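Local coordinates for protein beta-galactosidase (Bacillus circulans subsp. alkalophilus, PDB 3TTY) that hydrolyses beta-galactosides to release galactose, as a trimeric glycoside hydrolase with a TIM-barrel catalytic domain, at residues A[525-530]-A[538-543]; A[248-253]-A[269-274]; A[18-23]-A[346-351]; A[184-189]-A[212-217]. One frame throughout, in Å; residues are numbered along the deposited sequence.

Overall arrangement
Contacts 2, 3 and 4 lie in the catalytic domain and contact 1 in the trimerisation domain, about 58 Å from contact 3 between centres and across the chain's centre from it. Contact 2 lies in the barrel wall and is the closest of the four to the centre of the chain: it joins strands 249-253 and 273-275, and the side chain of Asn252 comes within about 4 Å of a bound galactose. The centres of contacts 2 and 3 are about 25 Å apart. Contact 3 joins loops after the first and eighth strands, the Gln19 side chain about 9 Å from a bound galactose. Contact 4 includes the start of helix 215-243, which leads into strand 249-253. Contacts 3 and 4, about 52 Å apart between centres in one chain, meet between subunits, where Gln19 packs on Ser185 of a neighbouring subunit.

Contact 1: A[525-530]-A[538-543]; sequences QNEIVL and RGSYSC
Ile528 and Tyr541 form an antiparallel hydrogen-bonded pair. Ile528 N donates to Tyr541 O at 2.7 Å, and Tyr541 N donates back to Ile528 O at 2.8 Å. Asn526 and Cys543 repeat the double link, with the bond from Asn526 N to Cys543 O nearly straight at its hydrogen (172°). Beyond the regular pairs, Leu530 N donates to Gly539 O at 3.1 Å. Glu527 with Ser542 and Val529 with Ser540 are the non-hydrogen-bonded pairs in between. This alternation, with strand directions 146° apart, marks antiparallel strands, and the short loop between them makes a beta hairpin, set in a mixed sheet of the trimerisation domain with strands 556-561 and 587-589 as its neighbours.

Among the polar side chains, Glu527 swings CG opposite its backbone N (chi1 -179°) and runs extended, which carries the carboxylate across to the other strand. Ser540 OG donates to the anti lone pair of Glu527 OE1 at 2.6 Å. Asn526 turns its amide away from the hairpin partner to Gly562 and Ala563, with OD1 also taking Glu527 N, and Ser542 OG bonds Asp590.

Apolar contacts gather on the face of Ile528, Tyr541 and Cys543. Ile528 CD1 touches Cys543 CB at 3.7 Å, while Phe593 of helix 591-604 packs on Ile528. Leu530 CD1 approaches Tyr541 CE2 at 3.6 Å, near the ring plane and so at its edge. The phenol oxygen is engaged locally: Arg538 N donates to Tyr541 OH at 3.0 Å.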
loop_
_atom_site.group_PDB
_atom_site.type_symbol
_atom_site.label_atom_id
_atom_site.label_comp_id
_atom_site.label_asym_id
_atom_site.label_seq_id
_atom_site.Cartn_x
_atom_site.Cartn_y
_atom_site.Cartn_z
ATOM N N GLN A 525 2.518 -3.143 -27.240
ATOM C CA GLN A 525 1.902 -4.275 -27.895
ATOM C C GLN A 525 2.721 -4.635 -29.117
ATOM O O GLN A 525 3.634 -3.907 -29.492
ATOM C CB GLN A 525 0.469 -3.934 -28.304
ATOM C CG GLN A 525 -0.420 -3.549 -27.131
ATOM C CD GLN A 525 -1.843 -3.215 -27.544
ATOM O OE1 GLN A 525 -2.717 -3.046 -26.693
ATOM N NE2 GLN A 525 -2.082 -3.110 -28.849
ATOM N N ASN A 526 2.398 -5.774 -29.718
ATOM C CA ASN A 526 2.959 -6.172 -30.999
ATOM C C ASN A 526 1.793 -6.534 -31.913
ATOM O O ASN A 526 0.632 -6.286 -31.588
ATOM C CB ASN A 526 3.921 -7.363 -30.848
ATOM C CG ASN A 526 4.960 -7.435 -31.974
ATOM O OD1 ASN A 526 4.629 -7.676 -33.137
ATOM N ND2 ASN A 526 6.228 -7.245 -31.618
ATOM N N GLU A 527 2.105 -7.147 -33.039
ATOM C CA GLU A 527 1.133 -7.338 -34.093
ATOM C C GLU A 527 1.213 -8.776 -34.591
ATOM O O GLU A 527 2.304 -9.290 -34.863
ATOM C CB GLU A 527 1.425 -6.337 -35.218
ATOM C CG GLU A 527 0.496 -6.362 -36.429
ATOM C CD GLU A 527 0.974 -5.417 -37.547
ATOM O OE1 GLU A 527 0.349 -5.387 -38.638
ATOM O OE2 GLU A 527 1.984 -4.704 -37.332
ATOM N N ILE A 528 0.057 -9.427 -34.664
ATOM C CA ILE A 528 -0.065 -10.747 -35.260
ATOM C C ILE A 528 -0.466 -10.547 -36.717
ATOM O O ILE A 528 -1.536 -10.001 -37.014
ATOM C CB ILE A 528 -1.107 -11.596 -34.521
ATOM C CG1 ILE A 528 -0.621 -11.910 -33.110
ATOM C CG2 ILE A 528 -1.375 -12.894 -35.255
ATOM C CD1 ILE A 528 -1.680 -12.508 -32.236
ATOM N N VAL A 529 0.421 -10.952 -37.624
ATOM C CA VAL A 529 0.233 -10.732 -39.052
ATOM C C VAL A 529 0.058 -12.046 -39.778
ATOM O O VAL A 529 1.018 -12.787 -39.951
ATOM C CB VAL A 529 1.452 -10.047 -39.671
ATOM C CG1 VAL A 529 1.226 -9.809 -41.171
ATOM C CG2 VAL A 529 1.762 -8.750 -38.941
ATOM N N LEU A 530 -1.160 -12.341 -40.218
ATOM C CA LEU A 530 -1.394 -13.586 -40.935
ATOM C C LEU A 530 -0.663 -13.708 -42.278
ATOM O O LEU A 530 -0.583 -12.756 -43.058
ATOM C CB LEU A 530 -2.882 -13.867 -41.081
ATOM C CG LEU A 530 -3.328 -14.593 -39.819
ATOM C CD1 LEU A 530 -3.849 -13.600 -38.760
ATOM C CD2 LEU A 530 -4.332 -15.662 -40.146
ATOM N N ARG A 538 -7.609 -13.000 -40.635
ATOM C CA ARG A 538 -7.202 -12.241 -41.810
ATOM C C ARG A 538 -6.588 -10.889 -41.454
ATOM O O ARG A 538 -7.089 -10.170 -40.588
ATOM C CB ARG A 538 -8.422 -12.054 -42.711
ATOM C CG ARG A 538 -8.227 -11.142 -43.891
ATOM C CD ARG A 538 -9.441 -11.217 -44.818
ATOM N NE ARG A 538 -10.695 -11.356 -44.078
ATOM C CZ ARG A 538 -11.393 -10.335 -43.582
ATOM N NH1 ARG A 538 -10.961 -9.089 -43.743
ATOM N NH2 ARG A 538 -12.523 -10.560 -42.920
ATOM N N GLY A 539 -5.497 -10.542 -42.125
ATOM C CA GLY A 539 -4.820 -9.282 -41.864
ATOM C C GLY A 539 -4.072 -9.276 -40.542
ATOM O O GLY A 539 -3.434 -10.264 -40.179
ATOM N N SER A 540 -4.164 -8.161 -39.820
ATOM C CA SER A 540 -3.403 -7.952 -38.589
ATOM C C SER A 540 -4.273 -7.942 -37.342
ATOM O O SER A 540 -5.428 -7.508 -37.388
ATOM C CB SER A 540 -2.635 -6.628 -38.659
ATOM O OG SER A 540 -1.618 -6.689 -39.642
ATOM N N TYR A 541 -3.714 -8.419 -36.231
ATOM C CA TYR A 541 -4.355 -8.286 -34.918
ATOM C C TYR A 541 -3.308 -7.817 -33.911
ATOM O O TYR A 541 -2.117 -7.846 -34.195
ATOM C CB TYR A 541 -4.963 -9.609 -34.455
ATOM C CG TYR A 541 -5.961 -10.204 -35.419
ATOM C CD1 TYR A 541 -7.327 -9.978 -35.273
ATOM C CD2 TYR A 541 -5.536 -10.989 -36.483
ATOM C CE1 TYR A 541 -8.243 -10.519 -36.163
ATOM C CE2 TYR A 541 -6.437 -11.544 -37.372
ATOM C CZ TYR A 541 -7.790 -11.301 -37.211
ATOM O OH TYR A 541 -8.681 -11.844 -38.104
ATOM N N SER A 542 -3.741 -7.373 -32.739
ATOM C CA SER A 542 -2.769 -6.973 -31.729
ATOM C C SER A 542 -2.511 -8.114 -30.751
ATOM O O SER A 542 -3.360 -8.995 -30.570
ATOM C CB SER A 542 -3.231 -5.720 -30.989
ATOM O OG SER A 542 -4.525 -5.915 -30.460
ATOM N N CYS A 543 -1.328 -8.112 -30.143
ATOM C CA CYS A 543 -1.038 -9.062 -29.078
ATOM C C CYS A 543 -0.158 -8.374 -28.057
ATOM O O CYS A 543 0.393 -7.316 -28.335
ATOM C CB CYS A 543 -0.352 -10.315 -29.624
ATOM S SG CYS A 543 1.316 -10.018 -30.253
#

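Contact 2: A[248-253]-A[269-274]; sequences PVTTNL and MDVVSW
Met269 lays its terminal methyl against the Leu253 side chain, the two reaching tip to tip with Met269 CE 3.8 Å from Leu253 CD2. A bend at the last torsion (chi3 78°) turns the methyl back toward strand 249-253, where Met269 CE also lies 3.3 Å from Thr251 O. The Thr251 side chain crosses that of Met269 at about a right angle.

The segments belong to a beta-alpha-beta unit, the fifth and sixth strands of the TIM barrel joined through helix 262-266. Parallel pairing is well formed at Leu253 and Trp274, where Leu253 N donates to Ser273 O at 2.9 Å with a nearly straight hydrogen (167°). Farther back, side chains share the linking. Ser273 OG donates to Thr251 O at 2.9 Å from well above the carbonyl plane, and Thr250 OG1 sits 2.9 Å from Val271 O.

At the start of strand 249-253, Val249 is held twice by Asp270. Asp270 OD2 accepts Val249 N at 2.9 Å through the anti lone pair, and Asp270 N donates to Val249 O at 3.2 Å, nearly in line with the C=O bond. Lys241 adds a salt bridge to the same carboxylate.

Asn252 turns its amide away to Asn149 and Glu150, beside the bound galactose. The Ser273 hydroxyl and the Asp270 carboxylate thus supplement sparse backbone bonding between the segments, and Asn252 is placed among other residues of the sugar pocket.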
loop_
_atom_site.group_PDB
_atom_site.type_symbol
_atom_site.label_atom_id
_atom_site.label_comp_id
_atom_site.label_asym_id
_atom_site.label_seq_id
_atom_site.Cartn_x
_atom_site.Cartn_y
_atom_site.Cartn_z
ATOM N N PRO A 248 -25.242 -38.079 1.848
ATOM C CA PRO A 248 -24.089 -37.515 1.130
ATOM C C PRO A 248 -23.421 -36.380 1.907
ATOM O O PRO A 248 -24.058 -35.731 2.739
ATOM C CB PRO A 248 -24.704 -36.970 -0.171
ATOM C CG PRO A 248 -26.060 -37.577 -0.253
ATOM C CD PRO A 248 -26.507 -37.785 1.161
ATOM N N VAL A 249 -22.148 -36.142 1.625
ATOM C CA VAL A 249 -21.366 -35.185 2.389
ATOM C C VAL A 249 -20.671 -34.228 1.446
ATOM O O VAL A 249 -20.080 -34.651 0.442
ATOM C CB VAL A 249 -20.271 -35.887 3.202
ATOM C CG1 VAL A 249 -19.520 -34.866 4.060
ATOM C CG2 VAL A 249 -20.864 -37.009 4.053
ATOM N N THR A 250 -20.745 -32.940 1.760
ATOM C CA THR A 250 -20.034 -31.936 0.987
ATOM C C THR A 250 -19.414 -30.901 1.912
ATOM O O THR A 250 -19.623 -30.922 3.134
ATOM C CB THR A 250 -20.965 -31.227 -0.016
ATOM O OG1 THR A 250 -20.196 -30.423 -0.908
ATOM C CG2 THR A 250 -21.979 -30.338 0.707
ATOM N N THR A 251 -18.637 -30.004 1.322
ATOM C CA THR A 251 -18.244 -28.774 1.991
ATOM C C THR A 251 -18.292 -27.686 0.925
ATOM O O THR A 251 -18.277 -27.999 -0.261
ATOM C CB THR A 251 -16.856 -28.884 2.694
ATOM O OG1 THR A 251 -16.599 -27.676 3.414
ATOM C CG2 THR A 251 -15.724 -29.136 1.668
ATOM N N ASN A 252 -18.411 -26.423 1.317
ATOM C CA ASN A 252 -18.664 -25.387 0.312
ATOM C C ASN A 252 -17.400 -24.683 -0.196
ATOM O O ASN A 252 -16.648 -24.085 0.586
ATOM C CB ASN A 252 -19.748 -24.388 0.764
ATOM C CG ASN A 252 -19.487 -23.801 2.146
ATOM O OD1 ASN A 252 -18.703 -24.337 2.922
ATOM N ND2 ASN A 252 -20.165 -22.705 2.461
ATOM N N LEU A 253 -17.182 -24.768 -1.508
ATOM C CA LEU A 253 -15.948 -24.284 -2.132
ATOM C C LEU A 253 -16.135 -22.904 -2.753
ATOM O O LEU A 253 -17.262 -22.399 -2.854
ATOM C CB LEU A 253 -15.458 -25.266 -3.208
ATOM C CG LEU A 253 -15.533 -26.754 -2.860
ATOM C CD1 LEU A 253 -14.925 -27.587 -3.972
ATOM C CD2 LEU A 253 -14.861 -27.050 -1.538
ATOM N N MET A 269 -15.022 -35.694 -1.980
ATOM C CA MET A 269 -16.374 -35.170 -1.739
ATOM C C MET A 269 -17.433 -35.928 -2.546
ATOM O O MET A 269 -17.200 -36.265 -3.704
ATOM C CB MET A 269 -16.440 -33.686 -2.122
ATOM C CG MET A 269 -15.515 -32.788 -1.326
ATOM S SD MET A 269 -15.171 -31.250 -2.191
ATOM C CE MET A 269 -16.689 -30.342 -1.874
ATOM N N ASP A 270 -18.600 -36.176 -1.954
ATOM C CA ASP A 270 -19.664 -36.900 -2.658
ATOM C C ASP A 270 -20.244 -36.074 -3.796
ATOM O O ASP A 270 -20.640 -36.601 -4.836
ATOM C CB ASP A 270 -20.784 -37.291 -1.698
ATOM C CG ASP A 270 -20.384 -38.417 -0.762
ATOM O OD1 ASP A 270 -19.605 -39.309 -1.174
ATOM O OD2 ASP A 270 -20.847 -38.405 0.391
ATOM N N VAL A 271 -20.291 -34.768 -3.571
ATOM C CA VAL A 271 -20.793 -33.819 -4.542
ATOM C C VAL A 271 -20.110 -32.490 -4.260
ATOM O O VAL A 271 -19.777 -32.182 -3.115
ATOM C CB VAL A 271 -22.320 -33.639 -4.413
ATOM C CG1 VAL A 271 -22.651 -32.867 -3.166
ATOM C CG2 VAL A 271 -22.882 -32.929 -5.634
ATOM N N VAL A 272 -19.887 -31.709 -5.304
ATOM C CA VAL A 272 -19.301 -30.394 -5.149
ATOM C C VAL A 272 -20.401 -29.410 -4.783
ATOM O O VAL A 272 -21.554 -29.605 -5.136
ATOM C CB VAL A 272 -18.615 -29.951 -6.447
ATOM C CG1 VAL A 272 -18.260 -28.467 -6.401
ATOM C CG2 VAL A 272 -17.381 -30.819 -6.713
ATOM N N SER A 273 -20.050 -28.378 -4.025
ATOM C CA SER A 273 -20.962 -27.276 -3.785
ATOM C C SER A 273 -20.106 -26.034 -3.732
ATOM O O SER A 273 -18.903 -26.122 -3.450
ATOM C CB SER A 273 -21.735 -27.466 -2.481
ATOM O OG SER A 273 -20.905 -27.288 -1.348
ATOM N N TRP A 274 -20.691 -24.880 -4.037
ATOM C CA TRP A 274 -19.900 -23.655 -4.056
ATOM C C TRP A 274 -20.727 -22.405 -3.853
ATOM O O TRP A 274 -21.959 -22.444 -3.875
ATOM C CB TRP A 274 -19.020 -23.575 -5.318
ATOM C CG TRP A 274 -19.571 -22.860 -6.528
ATOM C CD1 TRP A 274 -20.570 -23.289 -7.369
ATOM C CD2 TRP A 274 -19.093 -21.623 -7.076
ATOM N NE1 TRP A 274 -20.755 -22.379 -8.391
ATOM C CE2 TRP A 274 -19.862 -21.349 -8.234
ATOM C CE3 TRP A 274 -18.096 -20.715 -6.697
ATOM C CZ2 TRP A 274 -19.663 -20.208 -9.011
ATOM C CZ3 TRP A 274 -17.900 -19.575 -7.471
ATOM C CH2 TRP A 274 -18.684 -19.331 -8.610
#

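Contact 3: A[18-23]-A[346-351]; sequences EQWDKA and QLRRSV
The backbones keep apart, Gln19 CA and Ser350 CA standing 7.6 Å from each other, and no hydrogen bond joins the segments directly; the contact is made by the Trp20 ring against Arg348 and its neighbours, and by two bridging waters. It joins the loops after the first and eighth strands of the TIM barrel, neighbours where the barrel closes. A bend at chi2 (129°) brings Arg348 CD over one face of Trp20, 3.9 Å from the centroid of the six-membered ring, a CH-pi contact. The guanidinium lies farther above, at most weakly attracted, and pairs with Asp28. Arg349 O meets the ring edge 3.1 Å from Trp20 CZ2, while Leu499 of a neighbouring subunit packs on Trp20 and Val351. A serine at Trp20 would probably leave the Arg348 methylenes without their aromatic face and one water without its indole donor. That water accepts Trp20 NE1 at 3.0 Å in the ring plane. A second water accepts from Gln19 NE2 at 2.8 Å and donates to Gln346 OE1 at 3.1 Å.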
loop_
_atom_site.group_PDB
_atom_site.type_symbol
_atom_site.label_atom_id
_atom_site.label_comp_id
_atom_site.label_asym_id
_atom_site.label_seq_id
_atom_site.Cartn_x
_atom_site.Cartn_y
_atom_site.Cartn_z
ATOM N N GLU A 18 -31.292 -19.620 15.457
ATOM C CA GLU A 18 -30.720 -19.497 16.798
ATOM C C GLU A 18 -30.259 -18.059 17.101
ATOM O O GLU A 18 -29.917 -17.737 18.239
ATOM C CB GLU A 18 -29.595 -20.524 17.045
ATOM C CG GLU A 18 -28.337 -20.359 16.155
ATOM C CD GLU A 18 -28.441 -21.140 14.852
ATOM O OE1 GLU A 18 -27.471 -21.860 14.522
ATOM O OE2 GLU A 18 -29.486 -21.042 14.159
ATOM N N GLN A 19 -30.263 -17.202 16.083
ATOM C CA GLN A 19 -30.021 -15.767 16.268
ATOM C C GLN A 19 -31.325 -15.064 16.641
ATOM O O GLN A 19 -31.333 -13.880 16.979
ATOM C CB GLN A 19 -29.457 -15.125 14.980
ATOM C CG GLN A 19 -28.107 -15.688 14.519
ATOM C CD GLN A 19 -27.622 -15.115 13.182
ATOM O OE1 GLN A 19 -28.275 -14.252 12.574
ATOM N NE2 GLN A 19 -26.470 -15.610 12.714
ATOM N N TRP A 20 -32.430 -15.789 16.555
ATOM C CA TRP A 20 -33.748 -15.173 16.705
ATOM C C TRP A 20 -34.547 -15.775 17.865
ATOM O O TRP A 20 -34.028 -15.903 18.958
ATOM C CB TRP A 20 -34.514 -15.265 15.387
ATOM C CG TRP A 20 -33.857 -14.466 14.340
ATOM C CD1 TRP A 20 -32.827 -14.861 13.519
ATOM C CD2 TRP A 20 -34.134 -13.103 14.011
ATOM N NE1 TRP A 20 -32.464 -13.824 12.689
ATOM C CE2 TRP A 20 -33.245 -12.731 12.976
ATOM C CE3 TRP A 20 -35.048 -12.158 14.489
ATOM C CZ2 TRP A 20 -33.253 -11.459 12.404
ATOM C CZ3 TRP A 20 -35.050 -10.886 13.924
ATOM C CH2 TRP A 20 -34.157 -10.550 12.891
ATOM N N ASP A 21 -35.806 -16.124 17.621
ATOM C CA ASP A 21 -36.639 -16.770 18.634
ATOM C C ASP A 21 -37.770 -17.522 17.950
ATOM O O ASP A 21 -37.815 -17.591 16.712
ATOM C CB ASP A 21 -37.166 -15.770 19.676
ATOM C CG ASP A 21 -38.037 -14.672 19.064
ATOM O OD1 ASP A 21 -38.356 -13.686 19.773
ATOM O OD2 ASP A 21 -38.415 -14.787 17.885
ATOM N N LYS A 22 -38.671 -18.105 18.730
ATOM C CA LYS A 22 -39.719 -18.939 18.134
ATOM C C LYS A 22 -40.745 -18.162 17.312
ATOM O O LYS A 22 -41.146 -18.598 16.227
ATOM C CB LYS A 22 -40.391 -19.820 19.188
ATOM C CG LYS A 22 -39.407 -20.782 19.814
ATOM C CD LYS A 22 -40.078 -22.001 20.393
ATOM C CE LYS A 22 -39.151 -23.193 20.241
ATOM N NZ LYS A 22 -39.439 -24.240 21.240
ATOM N N ALA A 23 -41.163 -17.010 17.821
ATOM C CA ALA A 23 -42.107 -16.182 17.091
ATOM C C ALA A 23 -41.573 -15.853 15.684
ATOM O O ALA A 23 -42.283 -16.031 14.686
ATOM C CB ALA A 23 -42.447 -14.909 17.879
ATOM N N GLN A 346 -28.496 -15.247 2.874
ATOM C CA GLN A 346 -29.075 -16.227 3.783
ATOM C C GLN A 346 -30.591 -15.996 3.770
ATOM O O GLN A 346 -31.073 -15.086 3.098
ATOM C CB GLN A 346 -28.514 -16.081 5.200
ATOM C CG GLN A 346 -28.606 -14.668 5.792
ATOM C CD GLN A 346 -28.129 -14.608 7.246
ATOM O OE1 GLN A 346 -28.413 -15.507 8.031
ATOM N NE2 GLN A 346 -27.396 -13.544 7.603
ATOM N N LEU A 347 -31.343 -16.807 4.511
ATOM C CA LEU A 347 -32.802 -16.724 4.463
ATOM C C LEU A 347 -33.393 -15.523 5.236
ATOM O O LEU A 347 -34.438 -14.990 4.860
ATOM C CB LEU A 347 -33.432 -18.054 4.893
ATOM C CG LEU A 347 -33.048 -19.242 4.013
ATOM C CD1 LEU A 347 -33.948 -20.437 4.266
ATOM C CD2 LEU A 347 -33.104 -18.828 2.537
ATOM N N ARG A 348 -32.725 -15.089 6.298
ATOM C CA ARG A 348 -33.153 -13.884 7.017
ATOM C C ARG A 348 -31.951 -13.117 7.564
ATOM O O ARG A 348 -31.083 -13.700 8.205
ATOM C CB ARG A 348 -34.141 -14.217 8.140
ATOM C CG ARG A 348 -34.026 -13.303 9.346
ATOM C CD ARG A 348 -35.337 -12.676 9.841
ATOM N NE ARG A 348 -36.547 -13.509 9.793
ATOM C CZ ARG A 348 -37.774 -13.006 9.979
ATOM N NH1 ARG A 348 -37.929 -11.711 10.229
ATOM N NH2 ARG A 348 -38.851 -13.779 9.930
ATOM N N ARG A 349 -31.912 -11.814 7.304
ATOM C CA ARG A 349 -30.760 -10.977 7.634
ATOM C C ARG A 349 -30.424 -10.984 9.126
ATOM O O ARG A 349 -31.304 -11.068 9.993
ATOM C CB ARG A 349 -30.952 -9.540 7.109
ATOM C CG ARG A 349 -30.658 -9.402 5.623
ATOM C CD ARG A 349 -31.188 -8.134 4.938
ATOM N NE ARG A 349 -30.328 -6.986 5.117
ATOM C CZ ARG A 349 -30.021 -6.087 4.176
ATOM N NH1 ARG A 349 -30.504 -6.160 2.944
ATOM N NH2 ARG A 349 -29.230 -5.078 4.494
ATOM N N SER A 350 -29.127 -10.946 9.403
ATOM C CA SER A 350 -28.601 -10.802 10.755
ATOM C C SER A 350 -28.658 -9.332 11.152
ATOM O O SER A 350 -29.001 -8.483 10.332
ATOM C CB SER A 350 -27.152 -11.260 10.777
ATOM O OG SER A 350 -26.434 -10.553 9.782
ATOM N N VAL A 351 -28.208 -9.023 12.364
ATOM C CA VAL A 351 -28.691 -7.840 13.059
ATOM C C VAL A 351 -27.719 -6.800 13.723
ATOM O O VAL A 351 -28.105 -5.647 13.846
ATOM C CB VAL A 351 -29.825 -8.313 14.026
ATOM C CG1 VAL A 351 -29.596 -7.877 15.442
ATOM C CG2 VAL A 351 -31.200 -7.946 13.476
HETATM O O HOH W 1 -26.008 -15.322 9.920
HETATM O O HOH W 2 -30.385 -14.512 10.593
#

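Contact 4: A[184-189]-A[212-217]; sequences TSFWSH and TNFQGI
His189 lies almost flat on Phe214, an offset stack with centroids 3.8 Å apart and planes only 8° from parallel. With Phe186 the two rings form an aromatic cluster that ties the loop after helix 175-181 to Phe214, the N-cap residue of helix 215-243, in the catalytic domain. Phe186 meets Phe214 obliquely, planes 51° apart, with Phe186 CD2 at 4.0 Å from Phe214 CZ. Phe186 O reaches the same ring at its edge, 3.3 Å from Phe214 CZ.

Both ring nitrogens of His189 are used, which fixes its rotation: His189 ND1 donates to Trp187 O at 2.8 Å, close to straight (169°), and NE2 bonds Glu205. An alanine in place of His189 is likely to expose one face of Phe214 to a gap and leave Glu205 and Trp187 O without this partner.

Trp187, about 4 Å from a bound galactose, packs on Phe45 and Arg111 of a neighbouring subunit, both pocket residues, so the loop probably borders that subunit's sugar site. At the far end of its indole, Asn213 OD1 lies near the ring plane, at the edge, 3.5 Å from Trp187 CZ3.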
loop_
_atom_site.group_PDB
_atom_site.type_symbol
_atom_site.label_atom_id
_atom_site.label_comp_id
_atom_site.label_asym_id
_atom_site.label_seq_id
_atom_site.Cartn_x
_atom_site.Cartn_y
_atom_site.Cartn_z
ATOM N N THR A 184 18.627 -26.834 -3.904
ATOM C CA THR A 184 19.164 -26.100 -2.771
ATOM C C THR A 184 20.654 -25.752 -2.873
ATOM O O THR A 184 21.184 -25.070 -2.000
ATOM C CB THR A 184 18.913 -26.842 -1.458
ATOM O OG1 THR A 184 19.636 -28.079 -1.466
ATOM C CG2 THR A 184 17.427 -27.125 -1.280
ATOM N N SER A 185 21.346 -26.215 -3.912
ATOM C CA SER A 185 22.733 -25.777 -4.076
ATOM C C SER A 185 22.763 -24.285 -4.420
ATOM O O SER A 185 23.789 -23.622 -4.244
ATOM C CB SER A 185 23.479 -26.606 -5.112
ATOM O OG SER A 185 22.965 -26.358 -6.400
ATOM N N PHE A 186 21.627 -23.767 -4.893
ATOM C CA PHE A 186 21.443 -22.329 -5.124
ATOM C C PHE A 186 21.378 -21.602 -3.774
ATOM O O PHE A 186 20.724 -22.070 -2.846
ATOM C CB PHE A 186 20.149 -22.093 -5.920
ATOM C CG PHE A 186 19.859 -20.635 -6.240
ATOM C CD1 PHE A 186 20.563 -19.970 -7.227
ATOM C CD2 PHE A 186 18.838 -19.958 -5.590
ATOM C CE1 PHE A 186 20.275 -18.651 -7.541
ATOM C CE2 PHE A 186 18.548 -18.632 -5.891
ATOM C CZ PHE A 186 19.266 -17.978 -6.867
ATOM N N TRP A 187 22.061 -20.461 -3.679
ATOM C CA TRP A 187 22.144 -19.678 -2.440
ATOM C C TRP A 187 22.474 -20.500 -1.178
ATOM O O TRP A 187 21.879 -20.292 -0.120
ATOM C CB TRP A 187 20.869 -18.840 -2.218
ATOM C CG TRP A 187 20.677 -17.716 -3.223
ATOM C CD1 TRP A 187 21.479 -17.426 -4.291
ATOM C CD2 TRP A 187 19.617 -16.744 -3.244
ATOM N NE1 TRP A 187 20.982 -16.348 -4.977
ATOM C CE2 TRP A 187 19.841 -15.906 -4.357
ATOM C CE3 TRP A 187 18.499 -16.507 -2.433
ATOM C CZ2 TRP A 187 18.987 -14.849 -4.688
ATOM C CZ3 TRP A 187 17.651 -15.464 -2.754
ATOM C CH2 TRP A 187 17.899 -14.640 -3.878
ATOM N N SER A 188 23.429 -21.422 -1.293
ATOM C CA SER A 188 23.902 -22.177 -0.132
ATOM C C SER A 188 22.728 -22.669 0.732
ATOM O O SER A 188 22.735 -22.528 1.957
ATOM C CB SER A 188 24.862 -21.311 0.696
ATOM O OG SER A 188 25.373 -22.014 1.811
ATOM N N HIS A 189 21.716 -23.239 0.082
ATOM C CA HIS A 189 20.511 -23.670 0.785
ATOM C C HIS A 189 20.514 -25.142 1.200
ATOM O O HIS A 189 19.503 -25.657 1.691
ATOM C CB HIS A 189 19.263 -23.326 -0.020
ATOM C CG HIS A 189 18.585 -22.080 0.450
ATOM N ND1 HIS A 189 19.257 -20.889 0.626
ATOM C CD2 HIS A 189 17.305 -21.845 0.818
ATOM C CE1 HIS A 189 18.420 -19.968 1.063
ATOM N NE2 HIS A 189 17.228 -20.526 1.192
ATOM N N THR A 212 8.814 -14.953 -3.604
ATOM C CA THR A 212 9.606 -15.942 -2.883
ATOM C C THR A 212 11.006 -16.094 -3.470
ATOM O O THR A 212 11.206 -15.908 -4.664
ATOM C CB THR A 212 8.921 -17.327 -2.888
ATOM O OG1 THR A 212 9.529 -18.177 -1.906
ATOM C CG2 THR A 212 9.034 -17.975 -4.267
ATOM N N ASN A 213 11.964 -16.436 -2.613
ATOM C CA ASN A 213 13.326 -16.739 -3.033
ATOM C C ASN A 213 13.466 -18.191 -3.499
ATOM O O ASN A 213 14.341 -18.517 -4.300
ATOM C CB ASN A 213 14.280 -16.513 -1.870
ATOM C CG ASN A 213 14.360 -15.064 -1.457
ATOM O OD1 ASN A 213 14.466 -14.175 -2.291
ATOM N ND2 ASN A 213 14.299 -14.821 -0.165
ATOM N N PHE A 214 12.598 -19.057 -2.977
ATOM C CA PHE A 214 12.678 -20.490 -3.229
ATOM C C PHE A 214 11.318 -21.077 -3.595
ATOM O O PHE A 214 10.595 -21.542 -2.719
ATOM C CB PHE A 214 13.263 -21.207 -1.999
ATOM C CG PHE A 214 14.719 -21.482 -2.129
ATOM C CD1 PHE A 214 15.649 -20.471 -1.927
ATOM C CD2 PHE A 214 15.168 -22.737 -2.525
ATOM C CE1 PHE A 214 17.008 -20.718 -2.100
ATOM C CE2 PHE A 214 16.519 -22.981 -2.694
ATOM C CZ PHE A 214 17.436 -21.971 -2.485
ATOM N N GLN A 215 10.970 -21.071 -4.883
ATOM C CA GLN A 215 9.598 -21.445 -5.248
ATOM C C GLN A 215 9.266 -22.898 -4.893
ATOM O O GLN A 215 8.116 -23.221 -4.580
ATOM C CB GLN A 215 9.201 -21.081 -6.703
ATOM C CG GLN A 215 10.253 -20.447 -7.608
ATOM C CD GLN A 215 10.784 -19.099 -7.135
ATOM O OE1 GLN A 215 11.792 -19.045 -6.437
ATOM N NE2 GLN A 215 10.138 -18.010 -7.550
ATOM N N GLY A 216 10.278 -23.763 -4.902
ATOM C CA GLY A 216 10.062 -25.161 -4.600
ATOM C C GLY A 216 9.492 -25.350 -3.209
ATOM O O GLY A 216 8.592 -26.173 -2.990
ATOM N N ILE A 217 10.023 -24.587 -2.260
ATOM C CA ILE A 217 9.536 -24.617 -0.890
ATOM C C ILE A 217 8.114 -24.029 -0.800
ATOM O O ILE A 217 7.215 -24.627 -0.225
ATOM C CB ILE A 217 10.501 -23.844 0.025
ATOM C CG1 ILE A 217 11.906 -24.442 -0.082
ATOM C CG2 ILE A 217 10.018 -23.864 1.464
ATOM C CD1 ILE A 217 12.935 -23.774 0.823
#